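Local atomic coordinates of Lmo2181 protein (Listeria monocytogenes serovar 1/2a, PDB entry 5JCV), a protein that anchors surface proteins to the cell wall as a class B sortase, a transpeptidase that cleaves a C-terminal sorting signal through a thioester intermediate. Residues A[54-59]-A[67-72]. Numbering follows the deposited sequence.
Sequences FKDYRN and NTIIYG
At Asn67 the backbone O receives a weak hydrogen bond from Asn59 ND2. With CG beside its own backbone N (chi1 -58°), Asn59 reaches back from the end of a type I turn, Asp56 to Asn59, and its OD1 rests against Thr68 CA. At Ile69 the side-chain oxygen of the same asparagine does the work of a backbone carbonyl: Asn59 OD1 accepts a hydrogen bond from Ile69 N at 2.9 Å, the donor lying above the carbonyl plane. Ile69 O then accepts a hydrogen bond from Asp56 N at 2.8 Å, extending the pairing one residue past the end of strand 53-55, while Ile69 CD1 packs beside Arg58 NH2. Ile70 lies on the other face of the sheet, where its CD1 touches CB and CG of Lys55, its non-hydrogen-bonded partner.

Tyr71 makes the most extensive contact. Its backbone pairs with Phe54 through two bonds, Tyr71 N to Phe54 O at 2.8 Å and Phe54 N to Tyr71 O at 3.0 Å. Tyr71 CB sits over one face of the Phe54 ring, 3.8 Å from its centroid, and the two rings are inclined at 38°. The phenol reaches along the strands to Asp56, giving its proton to OD2, with OH and OD2 2.7 Å apart. Arg58 holds both carboxylate oxygens, NE on OD1 and NH2 on OD2, the guanidinium approaching from out of the carboxylate plane, and OD1 also accepts a hydrogen bond from Arg58 N in an Asx turn. The salt bridge probably helps to hold the acceptor in place for the tyrosine and to keep Asp56 charged.

This buried antiparallel hairpin belongs to the sortase beta-barrel: strand 26-30 flanks 53-55, strand 160-165 runs parallel to 67-72 on its other edge, and helix 37-40 packs on Phe54 through Tyr38 and Leu39.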
ATOM      1  N   PHE A  54       6.802  -4.454 -13.053  1.00 47.92           N
ATOM      2  CA  PHE A  54       5.430  -4.731 -12.668  1.00 47.21           C
ATOM      3  C   PHE A  54       5.176  -6.151 -12.216  1.00 46.54           C
ATOM      4  O   PHE A  54       5.812  -7.088 -12.670  1.00 48.06           O
ATOM      5  CB  PHE A  54       4.432  -4.362 -13.816  1.00 49.24           C
ATOM      6  CG  PHE A  54       4.548  -5.222 -15.058  1.00 48.47           C
ATOM      7  CD1 PHE A  54       3.772  -6.354 -15.211  1.00 50.66           C
ATOM      8  CD2 PHE A  54       5.453  -4.901 -16.064  1.00 46.97           C
ATOM      9  CE1 PHE A  54       3.863  -7.138 -16.363  1.00 48.63           C
ATOM     10  CE2 PHE A  54       5.558  -5.674 -17.204  1.00 50.16           C
ATOM     11  CZ  PHE A  54       4.747  -6.793 -17.368  1.00 48.77           C
ATOM     12  N   LYS A  55       4.185  -6.283 -11.349  1.00 46.76           N
ATOM     13  CA  LYS A  55       3.836  -7.533 -10.758  1.00 48.08           C
ATOM     14  C   LYS A  55       2.799  -8.179 -11.640  1.00 48.52           C
ATOM     15  O   LYS A  55       1.887  -7.500 -12.162  1.00 47.56           O
ATOM     16  CB  LYS A  55       3.289  -7.309  -9.335  1.00 50.52           C
ATOM     17  CG  LYS A  55       3.033  -8.613  -8.568  1.00 55.41           C
ATOM     18  CD  LYS A  55       2.160  -8.451  -7.326  1.00 58.73           C
ATOM     19  CE  LYS A  55       2.925  -7.998  -6.108  1.00 65.97           C
ATOM     20  NZ  LYS A  55       2.122  -7.912  -4.817  1.00 71.55           N
ATOM     21  N   ASP A  56       2.938  -9.490 -11.794  1.00 47.70           N
ATOM     22  CA  ASP A  56       2.038 -10.289 -12.598  1.00 49.00           C
ATOM     23  C   ASP A  56       0.627 -10.072 -12.109  1.00 51.80           C
ATOM     24  O   ASP A  56       0.381 -10.149 -10.925  1.00 55.32           O
ATOM     25  CB  ASP A  56       2.378 -11.782 -12.457  1.00 49.41           C
ATOM     26  CG  ASP A  56       1.678 -12.642 -13.487  1.00 53.73           C
ATOM     27  OD1 ASP A  56       0.445 -12.810 -13.437  1.00 56.17           O
ATOM     28  OD2 ASP A  56       2.375 -13.170 -14.375  1.00 58.13           O
ATOM     29  N   TYR A  57      -0.304  -9.853 -13.025  1.00 55.23           N
ATOM     30  CA  TYR A  57      -1.693  -9.557 -12.672  1.00 55.24           C
ATOM     31  C   TYR A  57      -2.383 -10.672 -11.900  1.00 57.69           C
ATOM     32  O   TYR A  57      -3.385 -10.425 -11.212  1.00 60.14           O
ATOM     33  CB  TYR A  57      -2.511  -9.279 -13.922  1.00 58.66           C
ATOM     34  CG  TYR A  57      -2.985 -10.540 -14.674  1.00 61.22           C
ATOM     35  CD1 TYR A  57      -4.206 -11.191 -14.354  1.00 63.76           C
ATOM     36  CD2 TYR A  57      -2.249 -11.038 -15.746  1.00 62.01           C
ATOM     37  CE1 TYR A  57      -4.629 -12.311 -15.091  1.00 62.35           C
ATOM     38  CE2 TYR A  57      -2.666 -12.136 -16.468  1.00 60.25           C
ATOM     39  CZ  TYR A  57      -3.842 -12.778 -16.146  1.00 63.81           C
ATOM     40  OH  TYR A  57      -4.182 -13.886 -16.918  1.00 60.87           O
ATOM     41  N   ARG A  58      -1.892 -11.898 -12.038  1.00 57.08           N
ATOM     42  CA  ARG A  58      -2.429 -13.014 -11.259  1.00 58.74           C
ATOM     43  C   ARG A  58      -2.052 -13.016  -9.769  1.00 58.93           C
ATOM     44  O   ARG A  58      -2.617 -13.795  -9.021  1.00 59.05           O
ATOM     45  CB  ARG A  58      -1.979 -14.339 -11.875  1.00 59.52           C
ATOM     46  CG  ARG A  58      -2.526 -14.597 -13.276  1.00 62.97           C
ATOM     47  CD  ARG A  58      -1.844 -15.811 -13.911  1.00 65.52           C
ATOM     48  NE  ARG A  58      -0.412 -15.544 -14.126  1.00 66.26           N
ATOM     49  CZ  ARG A  58       0.540 -16.464 -14.323  1.00 64.87           C
ATOM     50  NH1 ARG A  58       0.268 -17.756 -14.334  1.00 61.66           N
ATOM     51  NH2 ARG A  58       1.807 -16.079 -14.500  1.00 64.68           N
ATOM     52  N   ASN A  59      -1.085 -12.201  -9.343  1.00 55.73           N
ATOM     53  CA  ASN A  59      -0.603 -12.251  -7.952  1.00 59.17           C
ATOM     54  C   ASN A  59      -1.211 -11.125  -7.173  1.00 63.71           C
ATOM     55  O   ASN A  59      -0.785  -9.965  -7.317  1.00 66.38           O
ATOM     56  CB  ASN A  59       0.915 -12.127  -7.839  1.00 55.53           C
ATOM     57  CG  ASN A  59       1.652 -13.202  -8.601  1.00 57.25           C
ATOM     58  OD1 ASN A  59       2.556 -12.898  -9.347  1.00 60.40           O
ATOM     59  ND2 ASN A  59       1.295 -14.454  -8.399  1.00 60.74           N
ATOM     60  N   ASN A  67       3.974 -18.286  -5.647  1.00 58.12           N
ATOM     61  CA  ASN A  67       4.968 -17.739  -6.593  1.00 53.43           C
ATOM     62  C   ASN A  67       4.491 -16.416  -7.167  1.00 53.23           C
ATOM     63  O   ASN A  67       3.605 -16.372  -8.006  1.00 57.43           O
ATOM     64  CB  ASN A  67       5.271 -18.738  -7.715  1.00 52.25           C
ATOM     65  CG  ASN A  67       6.318 -18.222  -8.759  1.00 54.40           C
ATOM     66  OD1 ASN A  67       6.323 -18.640  -9.946  1.00 61.01           O
ATOM     67  ND2 ASN A  67       7.180 -17.328  -8.341  1.00 51.85           N
ATOM     68  N   THR A  68       5.097 -15.352  -6.682  1.00 51.27           N
ATOM     69  CA  THR A  68       4.810 -14.009  -7.087  1.00 53.19           C
ATOM     70  C   THR A  68       5.876 -13.605  -8.130  1.00 52.91           C
ATOM     71  O   THR A  68       7.103 -13.705  -7.864  1.00 52.74           O
ATOM     72  CB  THR A  68       4.946 -13.092  -5.850  1.00 58.25           C
ATOM     73  OG1 THR A  68       4.065 -13.540  -4.789  1.00 59.94           O
ATOM     74  CG2 THR A  68       4.657 -11.662  -6.190  1.00 59.78           C
ATOM     75  N   ILE A  69       5.428 -13.127  -9.292  1.00 47.79           N
ATOM     76  CA  ILE A  69       6.330 -12.825 -10.407  1.00 46.01           C
ATOM     77  C   ILE A  69       6.345 -11.338 -10.717  1.00 45.08           C
ATOM     78  O   ILE A  69       5.291 -10.684 -10.848  1.00 44.44           O
ATOM     79  CB  ILE A  69       5.944 -13.619 -11.670  1.00 47.65           C
ATOM     80  CG1 ILE A  69       5.950 -15.133 -11.389  1.00 48.06           C
ATOM     81  CG2 ILE A  69       6.892 -13.348 -12.840  1.00 47.07           C
ATOM     82  CD1 ILE A  69       4.995 -15.882 -12.283  1.00 49.30           C
ATOM     83  N   ILE A  70       7.562 -10.823 -10.838  1.00 44.07           N
ATOM     84  CA  ILE A  70       7.818  -9.443 -11.149  1.00 43.97           C
ATOM     85  C   ILE A  70       8.607  -9.404 -12.478  1.00 45.58           C
ATOM     86  O   ILE A  70       9.658 -10.048 -12.625  1.00 45.27           O
ATOM     87  CB  ILE A  70       8.682  -8.769 -10.040  1.00 46.06           C
ATOM     88  CG1 ILE A  70       8.142  -9.020  -8.626  1.00 47.24           C
ATOM     89  CG2 ILE A  70       8.739  -7.268 -10.271  1.00 49.59           C
ATOM     90  CD1 ILE A  70       6.695  -8.553  -8.423  1.00 48.00           C
ATOM     91  N   TYR A  71       8.130  -8.578 -13.388  1.00 41.20           N
ATOM     92  CA  TYR A  71       8.602  -8.501 -14.722  1.00 41.98           C
ATOM     93  C   TYR A  71       9.245  -7.146 -14.982  1.00 42.77           C
ATOM     94  O   TYR A  71       8.865  -6.148 -14.372  1.00 45.76           O
ATOM     95  CB  TYR A  71       7.407  -8.630 -15.685  1.00 42.62           C
ATOM     96  CG  TYR A  71       6.695  -9.959 -15.673  1.00 42.30           C
ATOM     97  CD1 TYR A  71       7.287 -11.110 -16.215  1.00 45.82           C
ATOM     98  CD2 TYR A  71       5.426 -10.060 -15.166  1.00 46.01           C
ATOM     99  CE1 TYR A  71       6.634 -12.329 -16.200  1.00 45.56           C
ATOM    100  CE2 TYR A  71       4.758 -11.266 -15.150  1.00 44.73           C
ATOM    101  CZ  TYR A  71       5.360 -12.377 -15.681  1.00 45.78           C
ATOM    102  OH  TYR A  71       4.684 -13.535 -15.654  1.00 48.90           O
ATOM    103  N   GLY A  72      10.213  -7.098 -15.895  1.00 42.68           N
ATOM    104  CA  GLY A  72      10.750  -5.817 -16.377  1.00 44.45           C
ATOM    105  C   GLY A  72      11.476  -6.037 -17.689  1.00 44.27           C
ATOM    106  O   GLY A  72      11.854  -7.147 -17.975  1.00 41.81           O
TER